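Local coordinates for glyoxalase-like domain protein (PDB 3P8A), which is of unknown function but belongs to the glyoxalase-like, vicinal oxygen chelate family, whose relatives are often metal-dependent enzymes, at residues R201-D215 / E219-D231. Sequence-based numbering, arbitrary orientation.
Sequences RSQTVSNWLKWFDMD and ENDHYTDLILKND
R201, in the first turn of helix 201-212, shows how one long side chain can tie a helix end to a hairpin. From CB, which leans toward the strand, CG leaves opposite the backbone N (chi1 175°) and passes T224 OG1 at 4.0 Å. CD comes closer to this hydroxyl oxygen, at 3.6 Å, before a bend at chi3 (53°) turns the guanidinium across the loop. NE is held in a salt bridge to D239, on the neighbouring strand 234-239. NH1 donates to T224 OG1 at 2.9 Å and to N220 O at 3.0 Å, and NH2 reaches the same carbonyl at 3.2 Å; both acceptors lie at the guanidinium edge, while backbone atoms of H222 and Y223 cover one face. T224 OG1 in turn donates a hydrogen bond to E219 OE2. Farther along, V205 CG2 meets T224 CG2 tip to tip at 3.7 Å, and L226 sets CD1 against W208 CB and CD2 against L209 CD2, while the selenium of selenomethionine M214 packs against L226 CB. At the far end, K229 NZ approaches D215 OD1 from above the carboxylate plane at 2.8 Å and also donates to D213 O, beside the antiparallel hydrogen-bonded pair D215–I227. Helix and strand run nearly parallel, 12° apart. Following strand 189-198, the helix packs over a sheet continued by strands 215-219, 223-227 and 234-239, consistent with the beta-alpha-beta-beta-beta module of the vicinal oxygen chelate fold.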
# COMPACT_ATOMS: atom_id res chain seq x y z
N ARG A 201 18.44 -6.20 1.47
CA ARG A 201 18.27 -4.76 1.31
C ARG A 201 18.84 -4.23 0.03
O ARG A 201 18.20 -3.41 -0.62
CB ARG A 201 18.89 -4.03 2.51
CG ARG A 201 18.87 -2.51 2.38
CD ARG A 201 19.12 -1.84 3.71
NE ARG A 201 20.34 -2.30 4.39
CZ ARG A 201 21.41 -1.54 4.63
NH1 ARG A 201 21.47 -0.30 4.16
NH2 ARG A 201 22.43 -2.01 5.33
N SER A 202 20.05 -4.70 -0.35
CA SER A 202 20.71 -4.25 -1.57
C SER A 202 19.85 -4.42 -2.79
O SER A 202 19.72 -3.50 -3.59
CB SER A 202 22.05 -4.96 -1.75
OG SER A 202 23.02 -4.22 -1.03
N GLN A 203 19.23 -5.60 -2.90
CA GLN A 203 18.31 -5.94 -3.98
C GLN A 203 17.05 -5.12 -3.94
O GLN A 203 16.64 -4.62 -4.99
CB GLN A 203 17.95 -7.43 -3.95
CG GLN A 203 17.39 -7.94 -5.28
CD GLN A 203 18.28 -7.67 -6.47
OE1 GLN A 203 19.45 -8.08 -6.53
NE2 GLN A 203 17.72 -6.97 -7.45
N THR A 204 16.43 -4.97 -2.74
CA THR A 204 15.18 -4.18 -2.61
C THR A 204 15.40 -2.74 -3.06
O THR A 204 14.59 -2.21 -3.81
CB THR A 204 14.58 -4.26 -1.20
OG1 THR A 204 14.50 -5.63 -0.81
CG2 THR A 204 13.18 -3.68 -1.15
N VAL A 205 16.51 -2.12 -2.61
CA VAL A 205 16.88 -0.74 -2.96
C VAL A 205 17.09 -0.57 -4.49
O VAL A 205 16.51 0.34 -5.11
CB VAL A 205 18.10 -0.28 -2.13
CG1 VAL A 205 18.63 1.08 -2.60
CG2 VAL A 205 17.76 -0.24 -0.65
N SER A 206 17.91 -1.45 -5.07
CA SER A 206 18.24 -1.48 -6.50
C SER A 206 16.95 -1.55 -7.34
O SER A 206 16.79 -0.75 -8.26
CB SER A 206 19.17 -2.66 -6.81
OG SER A 206 19.33 -2.86 -8.20
N ASN A 207 16.02 -2.45 -6.97
CA ASN A 207 14.74 -2.63 -7.64
C ASN A 207 13.85 -1.41 -7.52
O ASN A 207 13.28 -0.99 -8.52
CB ASN A 207 13.98 -3.85 -7.11
CG ASN A 207 14.53 -5.15 -7.62
OD1 ASN A 207 15.27 -5.19 -8.59
ND2 ASN A 207 14.18 -6.24 -6.95
N TRP A 208 13.71 -0.86 -6.30
CA TRP A 208 12.86 0.31 -6.06
C TRP A 208 13.41 1.57 -6.72
O TRP A 208 12.63 2.38 -7.21
CB TRP A 208 12.62 0.53 -4.58
CG TRP A 208 11.65 -0.44 -3.94
CD1 TRP A 208 11.48 -1.76 -4.25
CD2 TRP A 208 10.85 -0.19 -2.79
NE1 TRP A 208 10.57 -2.34 -3.39
CE2 TRP A 208 10.15 -1.39 -2.49
CE3 TRP A 208 10.60 0.95 -2.00
CZ2 TRP A 208 9.23 -1.48 -1.43
CZ3 TRP A 208 9.67 0.86 -0.97
CH2 TRP A 208 9.01 -0.34 -0.69
N LEU A 209 14.74 1.72 -6.78
CA LEU A 209 15.31 2.89 -7.50
C LEU A 209 15.00 2.81 -9.00
O LEU A 209 14.65 3.83 -9.61
CB LEU A 209 16.83 2.99 -7.30
CG LEU A 209 17.30 3.37 -5.91
CD1 LEU A 209 18.77 3.04 -5.74
CD2 LEU A 209 17.02 4.82 -5.59
N LYS A 210 15.07 1.60 -9.55
CA LYS A 210 14.84 1.29 -10.95
C LYS A 210 13.37 1.49 -11.32
O LYS A 210 13.08 2.27 -12.24
CB LYS A 210 15.25 -0.16 -11.22
CG LYS A 210 15.64 -0.46 -12.65
CD LYS A 210 15.95 -1.94 -12.88
CE LYS A 210 17.34 -2.38 -12.46
NZ LYS A 210 18.37 -2.02 -13.47
N TRP A 211 12.46 0.82 -10.59
CA TRP A 211 11.02 0.85 -10.84
C TRP A 211 10.32 2.17 -10.50
O TRP A 211 9.42 2.58 -11.22
CB TRP A 211 10.34 -0.29 -10.09
CG TRP A 211 10.86 -1.67 -10.36
CD1 TRP A 211 11.38 -2.14 -11.53
CD2 TRP A 211 10.75 -2.80 -9.48
NE1 TRP A 211 11.66 -3.48 -11.41
CE2 TRP A 211 11.28 -3.92 -10.17
CE3 TRP A 211 10.29 -2.97 -8.16
CZ2 TRP A 211 11.39 -5.17 -9.57
CZ3 TRP A 211 10.38 -4.22 -7.58
CH2 TRP A 211 10.93 -5.31 -8.28
N PHE A 212 10.70 2.81 -9.40
CA PHE A 212 9.97 4.01 -8.96
C PHE A 212 10.66 5.33 -9.13
O PHE A 212 10.13 6.35 -8.67
CB PHE A 212 9.42 3.80 -7.53
CG PHE A 212 8.82 2.43 -7.32
CD1 PHE A 212 7.71 2.01 -8.07
CD2 PHE A 212 9.37 1.54 -6.41
CE1 PHE A 212 7.18 0.73 -7.90
CE2 PHE A 212 8.85 0.25 -6.26
CZ PHE A 212 7.75 -0.14 -7.00
N ASP A 213 11.86 5.32 -9.75
CA ASP A 213 12.64 6.53 -10.01
C ASP A 213 12.85 7.34 -8.72
O ASP A 213 12.71 8.56 -8.69
CB ASP A 213 11.94 7.37 -11.11
CG ASP A 213 12.87 7.82 -12.20
OD1 ASP A 213 12.73 7.31 -13.35
OD2 ASP A 213 13.76 8.65 -11.92
N MSE A 214 13.14 6.63 -7.63
CA MSE A 214 13.31 7.23 -6.32
C MSE A 214 14.70 7.84 -6.14
O MSE A 214 15.61 7.54 -6.91
CB MSE A 214 13.04 6.17 -5.23
CG MSE A 214 11.56 5.89 -5.01
SE MSE A 214 11.33 4.47 -3.68
CE MSE A 214 9.38 4.15 -3.76
N ASP A 215 14.85 8.72 -5.14
CA ASP A 215 16.11 9.36 -4.78
C ASP A 215 16.62 8.68 -3.49
O ASP A 215 15.80 8.18 -2.71
CB ASP A 215 15.93 10.87 -4.54
CG ASP A 215 15.65 11.74 -5.77
OD1 ASP A 215 16.22 11.45 -6.85
OD2 ASP A 215 14.90 12.73 -5.64
N GLU A 219 22.23 6.12 3.51
CA GLU A 219 22.76 4.78 3.36
C GLU A 219 23.72 4.52 4.52
O GLU A 219 24.63 5.34 4.75
CB GLU A 219 23.47 4.67 2.01
CG GLU A 219 24.37 3.44 1.87
CD GLU A 219 23.71 2.08 1.90
OE1 GLU A 219 24.41 1.12 2.29
OE2 GLU A 219 22.54 1.95 1.46
N ASN A 220 23.53 3.41 5.24
CA ASN A 220 24.42 3.01 6.34
C ASN A 220 24.42 1.48 6.52
O ASN A 220 23.83 0.79 5.69
CB ASN A 220 24.09 3.78 7.63
CG ASN A 220 22.69 3.57 8.13
OD1 ASN A 220 22.35 2.48 8.57
ND2 ASN A 220 21.87 4.61 8.10
N ASP A 221 25.08 0.96 7.55
CA ASP A 221 25.20 -0.50 7.75
C ASP A 221 23.92 -1.20 8.14
O ASP A 221 23.89 -2.43 8.12
CB ASP A 221 26.31 -0.83 8.77
CG ASP A 221 27.71 -0.65 8.24
OD1 ASP A 221 27.87 -0.46 6.99
OD2 ASP A 221 28.65 -0.69 9.04
N HIS A 222 22.88 -0.44 8.50
CA HIS A 222 21.61 -0.99 8.97
C HIS A 222 20.44 -0.71 8.05
O HIS A 222 19.62 -1.59 7.87
CB HIS A 222 21.29 -0.48 10.40
CG HIS A 222 22.19 -0.98 11.50
ND1 HIS A 222 21.90 -0.73 12.83
CD2 HIS A 222 23.33 -1.72 11.43
CE1 HIS A 222 22.88 -1.30 13.52
NE2 HIS A 222 23.77 -1.90 12.72
N TYR A 223 20.34 0.52 7.50
CA TYR A 223 19.22 0.89 6.66
C TYR A 223 19.59 1.83 5.51
O TYR A 223 20.67 2.45 5.51
CB TYR A 223 18.06 1.50 7.51
CG TYR A 223 18.37 2.83 8.16
CD1 TYR A 223 18.17 4.03 7.47
CD2 TYR A 223 18.82 2.89 9.48
CE1 TYR A 223 18.49 5.25 8.06
CE2 TYR A 223 19.13 4.11 10.07
CZ TYR A 223 18.93 5.29 9.36
OH TYR A 223 19.22 6.49 9.94
N THR A 224 18.65 1.92 4.54
CA THR A 224 18.67 2.84 3.41
C THR A 224 17.33 3.58 3.37
O THR A 224 16.27 2.94 3.38
CB THR A 224 18.84 2.06 2.11
OG1 THR A 224 20.03 1.31 2.19
CG2 THR A 224 18.86 2.97 0.86
N ASP A 225 17.36 4.93 3.31
CA ASP A 225 16.14 5.73 3.18
C ASP A 225 15.99 6.15 1.73
O ASP A 225 16.94 6.62 1.10
CB ASP A 225 16.17 6.97 4.07
CG ASP A 225 15.98 6.64 5.53
OD1 ASP A 225 15.44 5.56 5.83
OD2 ASP A 225 16.39 7.47 6.37
N LEU A 226 14.81 5.93 1.19
CA LEU A 226 14.47 6.30 -0.19
C LEU A 226 13.31 7.30 -0.18
O LEU A 226 12.55 7.36 0.78
CB LEU A 226 14.12 5.05 -0.99
CG LEU A 226 15.22 3.98 -1.13
CD1 LEU A 226 14.74 2.81 -1.97
CD2 LEU A 226 16.49 4.56 -1.72
N ILE A 227 13.19 8.13 -1.23
CA ILE A 227 12.10 9.08 -1.34
C ILE A 227 11.64 9.15 -2.80
O ILE A 227 12.46 9.06 -3.70
CB ILE A 227 12.45 10.49 -0.74
CG1 ILE A 227 11.17 11.31 -0.42
CG2 ILE A 227 13.48 11.27 -1.61
CD1 ILE A 227 11.36 12.68 0.43
N LEU A 228 10.32 9.32 -3.02
CA LEU A 228 9.81 9.51 -4.38
C LEU A 228 10.13 10.95 -4.75
O LEU A 228 10.19 11.81 -3.87
CB LEU A 228 8.30 9.29 -4.42
CG LEU A 228 7.80 7.88 -4.31
CD1 LEU A 228 6.37 7.86 -3.80
CD2 LEU A 228 7.91 7.15 -5.64
N LYS A 229 10.35 11.23 -6.04
CA LYS A 229 10.68 12.60 -6.48
C LYS A 229 9.57 13.63 -6.22
O LYS A 229 9.87 14.81 -6.02
CB LYS A 229 11.05 12.61 -7.97
CG LYS A 229 12.48 12.18 -8.21
CD LYS A 229 12.73 11.76 -9.65
CE LYS A 229 14.20 11.55 -9.92
NZ LYS A 229 14.80 10.49 -9.07
N ASN A 230 8.30 13.17 -6.20
CA ASN A 230 7.12 14.03 -6.07
C ASN A 230 6.28 13.81 -4.83
O ASN A 230 5.09 14.13 -4.82
CB ASN A 230 6.28 13.93 -7.35
CG ASN A 230 7.08 14.23 -8.59
OD1 ASN A 230 7.43 15.37 -8.87
ND2 ASN A 230 7.52 13.18 -9.29
N ASP A 231 6.89 13.28 -3.76
CA ASP A 231 6.19 13.07 -2.50
C ASP A 231 7.14 13.20 -1.30
O ASP A 231 8.34 12.98 -1.45
CB ASP A 231 5.45 11.72 -2.49
CG ASP A 231 4.28 11.67 -1.52
OD1 ASP A 231 4.15 12.61 -0.70
OD2 ASP A 231 3.50 10.71 -1.60
O HOH W 1 9.71 9.05 -8.19
O HOH W 2 12.99 13.72 -4.08